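Local atomic coordinates of N2152 (Neocallimastix frontalis, PDB entry 5U22), a protein that probably hydrolyses glycosidic bonds in rare arabinosyl-containing substrates, as a family 39 glycoside hydrolase from a rumen anaerobic fungus. Residues S223-Y228 with R240-N245. Numbering follows the deposited sequence.
Sequences SHFRSY and RPITIN. With EDO (1,2-ethanediol), chain E.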
loop_
_atom_site.group_PDB
_atom_site.type_symbol
_atom_site.label_atom_id
_atom_site.label_comp_id
_atom_site.label_asym_id
_atom_site.label_seq_id
_atom_site.Cartn_x
_atom_site.Cartn_y
_atom_site.Cartn_z
ATOM N N SER A 223 -6.029 -0.341 -14.689
ATOM C CA SER A 223 -7.226 0.127 -15.384
ATOM C C SER A 223 -8.226 0.748 -14.416
ATOM O O SER A 223 -9.019 1.609 -14.815
ATOM C CB SER A 223 -7.877 -1.024 -16.148
ATOM O OG SER A 223 -8.530 -1.917 -15.254
ATOM N N HIS A 224 -8.207 0.320 -13.148
ATOM C CA HIS A 224 -9.097 0.905 -12.151
ATOM C C HIS A 224 -8.700 2.340 -11.837
ATOM O O HIS A 224 -9.566 3.211 -11.700
ATOM C CB HIS A 224 -9.087 0.053 -10.881
ATOM C CG HIS A 224 -9.525 -1.358 -11.109
ATOM N ND1 HIS A 224 -9.154 -2.399 -10.281
ATOM C CD2 HIS A 224 -10.281 -1.906 -12.090
ATOM C CE1 HIS A 224 -9.668 -3.528 -10.742
ATOM N NE2 HIS A 224 -10.358 -3.255 -11.837
ATOM N N PHE A 225 -7.395 2.607 -11.710
ATOM C CA PHE A 225 -6.944 3.979 -11.512
ATOM C C PHE A 225 -7.345 4.859 -12.690
ATOM O O PHE A 225 -7.813 5.986 -12.495
ATOM C CB PHE A 225 -5.422 4.022 -11.310
ATOM C CG PHE A 225 -4.943 3.236 -10.123
ATOM C CD1 PHE A 225 -5.656 3.247 -8.927
ATOM C CD2 PHE A 225 -3.797 2.456 -10.215
ATOM C CE1 PHE A 225 -5.225 2.516 -7.843
ATOM C CE2 PHE A 225 -3.355 1.726 -9.150
ATOM C CZ PHE A 225 -4.080 1.745 -7.947
ATOM N N ARG A 226 -7.174 4.360 -13.919
ATOM C CA ARG A 226 -7.551 5.148 -15.092
ATOM C C ARG A 226 -9.057 5.384 -15.138
ATOM O O ARG A 226 -9.510 6.495 -15.442
ATOM C CB ARG A 226 -7.068 4.458 -16.372
ATOM C CG ARG A 226 -5.535 4.310 -16.418
ATOM C CD ARG A 226 -5.042 3.864 -17.794
ATOM N NE ARG A 226 -5.592 2.575 -18.221
ATOM C CZ ARG A 226 -5.012 1.396 -18.000
ATOM N NH1 ARG A 226 -3.865 1.324 -17.330
ATOM N NH2 ARG A 226 -5.588 0.282 -18.441
ATOM N N SER A 227 -9.844 4.347 -14.844
ATOM C CA SER A 227 -11.294 4.497 -14.776
ATOM C C SER A 227 -11.680 5.527 -13.727
ATOM O O SER A 227 -12.476 6.440 -13.989
ATOM C CB SER A 227 -11.949 3.148 -14.464
ATOM O OG SER A 227 -13.323 3.323 -14.121
ATOM N N TYR A 228 -11.090 5.422 -12.535
ATOM C CA TYR A 228 -11.491 6.308 -11.451
ATOM C C TYR A 228 -11.170 7.763 -11.788
ATOM O O TYR A 228 -12.018 8.651 -11.643
ATOM C CB TYR A 228 -10.839 5.881 -10.131
ATOM C CG TYR A 228 -11.154 6.912 -9.090
ATOM C CD1 TYR A 228 -12.421 6.985 -8.544
ATOM C CD2 TYR A 228 -10.219 7.871 -8.723
ATOM C CE1 TYR A 228 -12.746 7.964 -7.634
ATOM C CE2 TYR A 228 -10.535 8.857 -7.816
ATOM C CZ TYR A 228 -11.807 8.898 -7.283
ATOM O OH TYR A 228 -12.137 9.873 -6.380
ATOM N N ARG A 240 -9.182 13.482 -5.938
ATOM C CA ARG A 240 -9.028 12.979 -4.576
ATOM C C ARG A 240 -7.766 12.128 -4.459
ATOM O O ARG A 240 -7.425 11.397 -5.395
ATOM C CB ARG A 240 -10.228 12.122 -4.164
ATOM C CG ARG A 240 -11.570 12.846 -4.154
ATOM C CD ARG A 240 -11.421 14.135 -3.402
ATOM N NE ARG A 240 -12.634 14.630 -2.764
ATOM C CZ ARG A 240 -13.363 15.640 -3.225
ATOM N NH1 ARG A 240 -13.036 16.240 -4.369
ATOM N NH2 ARG A 240 -14.424 16.049 -2.546
ATOM N N PRO A 241 -7.066 12.198 -3.321
ATOM C CA PRO A 241 -6.035 11.192 -3.028
ATOM C C PRO A 241 -6.662 9.812 -2.976
ATOM O O PRO A 241 -7.794 9.647 -2.515
ATOM C CB PRO A 241 -5.506 11.596 -1.645
ATOM C CG PRO A 241 -5.986 12.993 -1.418
ATOM C CD PRO A 241 -7.231 13.169 -2.229
ATOM N N ILE A 242 -5.901 8.814 -3.427
ATOM C CA ILE A 242 -6.358 7.430 -3.495
ATOM C C ILE A 242 -5.653 6.622 -2.416
ATOM O O ILE A 242 -4.423 6.671 -2.304
ATOM C CB ILE A 242 -6.084 6.815 -4.876
ATOM C CG1 ILE A 242 -6.816 7.589 -5.967
ATOM C CG2 ILE A 242 -6.459 5.333 -4.885
ATOM C CD1 ILE A 242 -6.406 7.167 -7.366
ATOM N N THR A 243 -6.421 5.849 -1.652
ATOM C CA THR A 243 -5.844 4.878 -0.734
ATOM C C THR A 243 -6.362 3.485 -1.077
ATOM O O THR A 243 -7.570 3.229 -1.029
ATOM C CB THR A 243 -6.119 5.255 0.731
ATOM O OG1 THR A 243 -5.482 4.303 1.581
ATOM C CG2 THR A 243 -7.600 5.308 1.082
ATOM N N ILE A 244 -5.450 2.593 -1.468
ATOM C CA ILE A 244 -5.818 1.205 -1.726
ATOM C C ILE A 244 -5.485 0.447 -0.455
ATOM O O ILE A 244 -4.393 -0.111 -0.334
ATOM C CB ILE A 244 -5.081 0.628 -2.952
ATOM C CG1 ILE A 244 -5.331 1.508 -4.178
ATOM C CG2 ILE A 244 -5.529 -0.810 -3.242
ATOM C CD1 ILE A 244 -6.814 1.733 -4.488
ATOM N N ASN A 245 -6.399 0.448 0.519
ATOM C CA ASN A 245 -5.981 0.126 1.873
ATOM C C ASN A 245 -6.133 -1.347 2.210
ATOM O O ASN A 245 -6.003 -1.715 3.381
ATOM C CB ASN A 245 -6.681 1.032 2.910
ATOM C CG ASN A 245 -8.196 0.991 2.846
ATOM O OD1 ASN A 245 -8.791 0.050 2.316
ATOM N ND2 ASN A 245 -8.832 2.009 3.422
HETATM C C1 EDO E . -15.674 19.338 -4.468
HETATM O O1 EDO E . -14.812 19.208 -3.333
HETATM C C2 EDO E . -15.270 18.423 -5.603
HETATM O O2 EDO E . -16.043 18.695 -6.769
#
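Tyr-228 and Arg-240 meet in an unusual way: the phenol oxygen OH lies 3.7 Å from Arg-240 CB, against the aliphatic base of the side chain, while the guanidinium leads away. Chi1 of Tyr-228 (173°) sets CG anti to the backbone N and sends the ring across to the strand start. Arg-240 NE is hydrogen-bonded to Pro-207 O and NH1 to Ser-238 O. Arg-240 NH2 donates a long, bent bond, 3.3 Å at 140°, to O1 of a 1,2-ethanediol that probably came from the crystallisation solution. With an alanine here, the carbonyls of Pro-207 and Ser-238 would probably lose these donors, and Tyr-228 OH its contact with CG, though CB would stay. Further along, Ile-242 CD1 sits 4.1 Å from Tyr-228 CD2. Phe-225 points its ring edge at Ile-244: Phe-225 CE1 is 3.8 Å from Ile-244 CD1, and Ile-244 CG1 lies in the ring plane. Ile-242 CG2 lies 4.3 Å from Phe-225 CE1. The axes of 223-228 and 242-245 approach to 11.8 Å. Helix 221-235 and strand 242-247 belong to a beta-alpha-beta unit of the TIM barrel. Ile-210 of strand 209-212 also touches Tyr-228 and Ile-242. No hydrogen bond crosses between the two segments, so apolar contact joins helix to strand, and the arginine's polar bonds tie the strand's entry to neighbouring loops.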